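Local atomic coordinates of CDA peptide synthetase I (Streptomyces coelicolor, PDB entry 5DU9), a protein that belongs to the condensation domains of nonribosomal peptide synthetases, two-lobed proteins with a chloramphenicol acetyltransferase-like fold. Residues G163-M166 with A167-Y170; E323-A326 with R327-T331. The protein carries 1 engineered substitution. One frame throughout, in Å; residues are numbered along the deposited sequence.

Contact 1: G163-M166 with A167-Y170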
ATOM      1  N   GLY A 163      -4.392  -0.834   0.260  1.00 15.31           N
ATOM      2  CA  GLY A 163      -3.918  -0.266   1.510  1.00 18.58           C
ATOM      3  C   GLY A 163      -5.009   0.410   2.316  1.00 19.29           C
ATOM      4  O   GLY A 163      -5.114   0.210   3.528  1.00 18.21           O
ATOM      5  N   THR A 164      -5.819   1.222   1.641  1.00 11.82           N
ATOM      6  CA  THR A 164      -6.933   1.908   2.274  1.00 12.62           C
ATOM      7  C   THR A 164      -7.870   0.905   2.938  1.00 13.55           C
ATOM      8  O   THR A 164      -8.366   1.136   4.041  1.00 15.89           O
ATOM      9  CB  THR A 164      -7.717   2.749   1.244  1.00 19.56           C
ATOM     10  OG1 THR A 164      -6.869   3.786   0.741  1.00 21.56           O
ATOM     11  CG2 THR A 164      -8.965   3.379   1.860  1.00 20.01           C
ATOM     12  N   SER A 165      -8.101  -0.215   2.262  1.00 14.95           N
ATOM     13  CA  SER A 165      -9.077  -1.190   2.730  1.00 12.08           C
ATOM     14  C   SER A 165      -8.561  -2.005   3.908  1.00 11.90           C
ATOM     15  O   SER A 165      -9.349  -2.515   4.695  1.00 15.53           O
ATOM     16  CB  SER A 165      -9.478  -2.115   1.588  1.00 13.29           C
ATOM     17  OG  SER A 165     -10.098  -1.369   0.552  1.00 14.15           O
ATOM     18  N   MET A 166      -7.245  -2.130   4.034  1.00 12.43           N
ATOM     19  CA  MET A 166      -6.665  -2.769   5.214  1.00 12.98           C
ATOM     20  C   MET A 166      -7.094  -2.003   6.463  1.00 13.66           C
ATOM     21  O   MET A 166      -7.509  -2.595   7.464  1.00 16.57           O
ATOM     22  CB  MET A 166      -5.141  -2.822   5.117  1.00 15.93           C
ATOM     23  CG  MET A 166      -4.632  -3.772   4.047  1.00 17.97           C
ATOM     24  SD  MET A 166      -2.838  -3.751   3.943  1.00 20.77           S
ATOM     25  CE  MET A 166      -2.556  -4.948   2.634  1.00 28.30           C
ATOM     26  N   ALA A 167      -7.007  -0.681   6.388  1.00 14.62           N
ATOM     27  CA  ALA A 167      -7.405   0.171   7.501  1.00 16.12           C
ATOM     28  C   ALA A 167      -8.902   0.050   7.777  1.00 16.25           C
ATOM     29  O   ALA A 167      -9.322   0.000   8.931  1.00 18.54           O
ATOM     30  CB  ALA A 167      -7.030   1.621   7.218  1.00 21.00           C
ATOM     31  N   LEU A 168      -9.709   0.001   6.719  1.00 16.56           N
ATOM     32  CA  LEU A 168     -11.154  -0.151   6.889  1.00 18.51           C
ATOM     33  C   LEU A 168     -11.464  -1.461   7.603  1.00 18.02           C
ATOM     34  O   LEU A 168     -12.326  -1.516   8.485  1.00 18.78           O
ATOM     35  CB  LEU A 168     -11.878  -0.110   5.543  1.00 16.97           C
ATOM     36  CG  LEU A 168     -11.934   1.231   4.809  1.00 15.65           C
ATOM     37  CD1 LEU A 168     -12.524   1.030   3.421  1.00 15.91           C
ATOM     38  CD2 LEU A 168     -12.743   2.257   5.583  1.00 22.90           C
ATOM     39  N   PHE A 169     -10.750  -2.512   7.216  1.00 15.75           N
ATOM     40  CA  PHE A 169     -10.932  -3.821   7.825  1.00 16.14           C
ATOM     41  C   PHE A 169     -10.594  -3.813   9.313  1.00 17.67           C
ATOM     42  O   PHE A 169     -11.389  -4.265  10.139  1.00 20.38           O
ATOM     43  CB  PHE A 169     -10.072  -4.869   7.118  1.00 15.24           C
ATOM     44  CG  PHE A 169      -9.977  -6.165   7.870  1.00 17.41           C
ATOM     45  CD1 PHE A 169     -10.987  -7.103   7.781  1.00 17.95           C
ATOM     46  CD2 PHE A 169      -8.888  -6.434   8.682  1.00 17.59           C
ATOM     47  CE1 PHE A 169     -10.911  -8.291   8.483  1.00 19.13           C
ATOM     48  CE2 PHE A 169      -8.804  -7.622   9.386  1.00 19.30           C
ATOM     49  CZ  PHE A 169      -9.817  -8.551   9.285  1.00 15.02           C
ATOM     50  N   TYR A 170      -9.412  -3.305   9.654  1.00 15.95           N
ATOM     51  CA  TYR A 170      -8.939  -3.341  11.037  1.00 19.26           C
ATOM     52  C   TYR A 170      -9.877  -2.582  11.970  1.00 20.47           C
ATOM     53  O   TYR A 170     -10.184  -3.045  13.068  1.00 22.24           O
ATOM     54  CB  TYR A 170      -7.533  -2.751  11.144  1.00 16.95           C
ATOM     55  CG  TYR A 170      -6.410  -3.619  10.628  1.00 17.77           C
ATOM     56  CD1 TYR A 170      -6.334  -4.968  10.945  1.00 16.77           C
ATOM     57  CD2 TYR A 170      -5.407  -3.074   9.842  1.00 15.61           C
ATOM     58  CE1 TYR A 170      -5.292  -5.754  10.480  1.00 16.46           C
ATOM     59  CE2 TYR A 170      -4.366  -3.842   9.378  1.00 14.08           C
ATOM     60  CZ  TYR A 170      -4.309  -5.183   9.702  1.00 16.70           C
ATOM     61  OH  TYR A 170      -3.270  -5.952   9.233  1.00 18.23           O
TER

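Contact 2: E323-A326 with R327-T331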
ATOM      1  N   GLU A 323      19.905  24.118  -7.095  1.00 20.87           N
ATOM      2  CA  GLU A 323      18.614  24.267  -6.432  1.00 19.66           C
ATOM      3  C   GLU A 323      18.691  23.837  -4.970  1.00 18.89           C
ATOM      4  O   GLU A 323      19.422  22.915  -4.619  1.00 18.89           O
ATOM      5  CB  GLU A 323      17.539  23.458  -7.160  1.00 18.89           C
ATOM      6  CG  GLU A 323      17.145  24.054  -8.501  1.00 19.61           C
ATOM      7  CD  GLU A 323      16.050  23.269  -9.201  1.00 18.95           C
ATOM      8  OE1 GLU A 323      15.903  22.061  -8.919  1.00 20.74           O
ATOM      9  OE2 GLU A 323      15.335  23.864 -10.034  1.00 23.57           O
ATOM     10  N   SER A 324      17.927  24.521  -4.125  1.00 18.38           N
ATOM     11  CA  SER A 324      17.820  24.158  -2.717  1.00 17.70           C
ATOM     12  C   SER A 324      16.858  22.995  -2.525  1.00 16.52           C
ATOM     13  O   SER A 324      16.078  22.682  -3.416  1.00 16.16           O
ATOM     14  CB  SER A 324      17.332  25.344  -1.894  1.00 17.78           C
ATOM     15  OG  SER A 324      15.994  25.648  -2.241  1.00 17.24           O
ATOM     16  N   PHE A 325      16.883  22.376  -1.350  1.00 16.02           N
ATOM     17  CA  PHE A 325      15.926  21.320  -1.066  1.00 14.99           C
ATOM     18  C   PHE A 325      14.514  21.904  -1.066  1.00 14.45           C
ATOM     19  O   PHE A 325      13.580  21.282  -1.559  1.00 13.83           O
ATOM     20  CB  PHE A 325      16.227  20.631   0.266  1.00 14.75           C
ATOM     21  CG  PHE A 325      15.280  19.503   0.585  1.00 13.84           C
ATOM     22  CD1 PHE A 325      15.097  18.461  -0.309  1.00 13.55           C
ATOM     23  CD2 PHE A 325      14.579  19.487   1.774  1.00 13.40           C
ATOM     24  CE1 PHE A 325      14.227  17.427  -0.024  1.00 12.81           C
ATOM     25  CE2 PHE A 325      13.703  18.460   2.066  1.00 16.14           C
ATOM     26  CZ  PHE A 325      13.529  17.424   1.166  1.00 14.05           C
ATOM     27  N   ALA A 326      14.367  23.113  -0.539  1.00 14.81           N
ATOM     28  CA  ALA A 326      13.066  23.782  -0.555  1.00 14.52           C
ATOM     29  C   ALA A 326      12.560  23.963  -1.982  1.00 14.64           C
ATOM     30  O   ALA A 326      11.360  23.864  -2.241  1.00 15.05           O
ATOM     31  CB  ALA A 326      13.144  25.132   0.149  1.00 16.05           C
ATOM     32  N   ARG A 327      13.471  24.219  -2.912  1.00 15.37           N
ATOM     33  CA  ARG A 327      13.081  24.368  -4.308  1.00 15.68           C
ATOM     34  C   ARG A 327      12.605  23.040  -4.886  1.00 15.38           C
ATOM     35  O   ARG A 327      11.679  23.006  -5.692  1.00 15.82           O
ATOM     36  CB  ARG A 327      14.233  24.913  -5.151  1.00 16.80           C
ATOM     37  CG  ARG A 327      13.866  25.145  -6.615  1.00 17.35           C
ATOM     38  CD  ARG A 327      12.838  26.264  -6.763  1.00 21.85           C
ATOM     39  NE  ARG A 327      12.472  26.508  -8.157  1.00 28.67           N
ATOM     40  CZ  ARG A 327      11.529  25.841  -8.817  1.00 35.91           C
ATOM     41  NH1 ARG A 327      10.846  24.869  -8.222  1.00 27.63           N
ATOM     42  NH2 ARG A 327      11.272  26.141 -10.082  1.00 36.20           N
ATOM     43  N   VAL A 328      13.238  21.943  -4.485  1.00 14.68           N
ATOM     44  CA  VAL A 328      12.804  20.630  -4.950  1.00 14.12           C
ATOM     45  C   VAL A 328      11.418  20.307  -4.399  1.00 13.22           C
ATOM     46  O   VAL A 328      10.595  19.715  -5.095  1.00 14.72           O
ATOM     47  CB  VAL A 328      13.803  19.528  -4.550  1.00 14.11           C
ATOM     48  CG1 VAL A 328      13.309  18.158  -5.005  1.00 16.13           C
ATOM     49  CG2 VAL A 328      15.168  19.817  -5.162  1.00 15.16           C
ATOM     50  N   VAL A 329      11.158  20.697  -3.152  1.00 12.91           N
ATOM     51  CA  VAL A 329       9.829  20.524  -2.572  1.00 12.25           C
ATOM     52  C   VAL A 329       8.797  21.286  -3.418  1.00 12.80           C
ATOM     53  O   VAL A 329       7.711  20.779  -3.685  1.00 14.56           O
ATOM     54  CB  VAL A 329       9.785  20.995  -1.095  1.00 12.17           C
ATOM     55  CG1 VAL A 329       8.350  21.021  -0.562  1.00 15.04           C
ATOM     56  CG2 VAL A 329      10.647  20.089  -0.223  1.00 16.70           C
ATOM     57  N   GLU A 330       9.143  22.490  -3.859  1.00 13.19           N
ATOM     58  CA  GLU A 330       8.243  23.262  -4.722  1.00 13.58           C
ATOM     59  C   GLU A 330       8.017  22.558  -6.060  1.00 17.51           C
ATOM     60  O   GLU A 330       6.902  22.547  -6.590  1.00 16.76           O
ATOM     61  CB  GLU A 330       8.800  24.664  -4.955  1.00 16.98           C
ATOM     62  CG  GLU A 330       8.787  25.545  -3.721  1.00 22.57           C
ATOM     63  CD  GLU A 330       9.506  26.865  -3.931  1.00 46.67           C
ATOM     64  OE1 GLU A 330       9.930  27.143  -5.072  1.00 39.37           O
ATOM     65  OE2 GLU A 330       9.649  27.626  -2.951  1.00 51.97           O
ATOM     66  N   THR A 331       9.081  21.979  -6.606  1.00 13.88           N
ATOM     67  CA  THR A 331       8.994  21.243  -7.862  1.00 14.09           C
ATOM     68  C   THR A 331       8.047  20.057  -7.702  1.00 13.26           C
ATOM     69  O   THR A 331       7.219  19.782  -8.574  1.00 15.68           O
ATOM     70  CB  THR A 331      10.388  20.770  -8.314  1.00 14.59           C
ATOM     71  OG1 THR A 331      11.205  21.917  -8.560  1.00 15.51           O
ATOM     72  CG2 THR A 331      10.309  19.925  -9.586  1.00 18.74           C
TER
HETATM   73  O   HOH W   1      13.562  20.790  -8.495  1.00 17.69           O

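Contact 1: G163-M166 with A167-Y170
Ala-167 sets its methyl group beside the preceding turn of helix 163-182, CB lying 3.5 Å from the carbonyl oxygen Thr-164 O. That oxygen is also the acceptor for the next residue: Leu-168 N reaches Thr-164 O at 3.2 Å. The side chain of Leu-168 runs back along the helix, because CG stands anti to its own carbonyl carbon (chi1 -70°). CG thus rests near Thr-164 O, and the CD1 branch comes within 4.2 Å of Ser-165 CA.

Phe-169 N continues the ladder with a bond of 2.9 Å to Ser-165 O. Its ring takes the other course, with CG opposite the backbone N (chi1 167°), and its far end leads away from the first turn; CB is 3.4 Å from Met-166 O, which lies at the ring edge, near its plane. Beyond the helix the ring meets that of His-140.

Tyr-170 closes the set. Its N binds Met-166 O at 3.0 Å, and CD2 of its obliquely set ring lies 3.2 Å from the same Met-166 O. CE2 touches the flank of Met-166 at CB, 4.4 Å away. Ser-36 of strand 33-40 is touched by the extended methionine chain and hydrogen-bonded through its OG to the phenol hydroxyl, which ties this face of the helix to the strand.

Ser-165 OG is bonded to Asp-162 OD1 and to Gly-307 N. Asp-162 and Gly-163 end the HHxxxDG signature that marks condensation domains; the helix starts directly after it, with i+4 bonds running from Thr-164 onward.

Contact 2: E323-A326 with R327-T331
Ser-324 and Arg-327 meet at the N-cap of helix 325-341: Arg-327 N gives its hydrogen to Ser-324 OG at 3.0 Å. A chi1 of 67° places OG between its own backbone N and carbonyl carbon, turned toward the amide it caps. Ser-324 O accepts the main bond from Val-328 N, at 3.1 Å, and a weak second one from Arg-327 N. Phe-325 O and Ala-326 O then receive Val-329 N and Glu-330 N. Further backbone bonds join Glu-323 with Val-443, Phe-325 with Ala-441 and Ala-326 with Pro-439.

Glu-323 crosses the aliphatic part of Arg-327, with CD 3.9 Å from Arg-327 CG. Its OE2 lies over one guanidinium face, toward the rim, 4.3 Å from Arg-327 NE. Glu-330 OE1 forms a long salt bridge with Arg-327 NH1, 4.0 Å; neither carboxylate receives a directed N-H. A water donates to Glu-323 OE1 at 2.7 Å and accepts from Thr-331 OG1, and Arg-320 N adds a weak bond to OE1.

Away from this polar side, Val-329 CG2 makes a CH-pi contact over the Phe-325 ring, 4.2 Å from its centroid. Cap and backbone bonds thus hold the helix start, while the charges around Arg-327 probably add only undirected attraction.

Contact 1 stands at the start of helix 163-182, contact 2 at the N-cap and first turns of helix 325-341, and they follow each other in series along the chain. Their centres are 33 Å apart and their nearest atoms about 23 Å, so the two do not touch. Contact 1 lies nearer the middle of the molecule, its helix packed on strands 33-40 and 149-157 of the six-stranded sheet, and begins about 7 Å from the bound (2S)-2-amino-N-butyl-propanamide. Contact 2 is packed on helix 267-283 and hydrogen-bonded to backbone around 439-443; it lies at the periphery, 26 Å from the chain centre, probably in the second lobe.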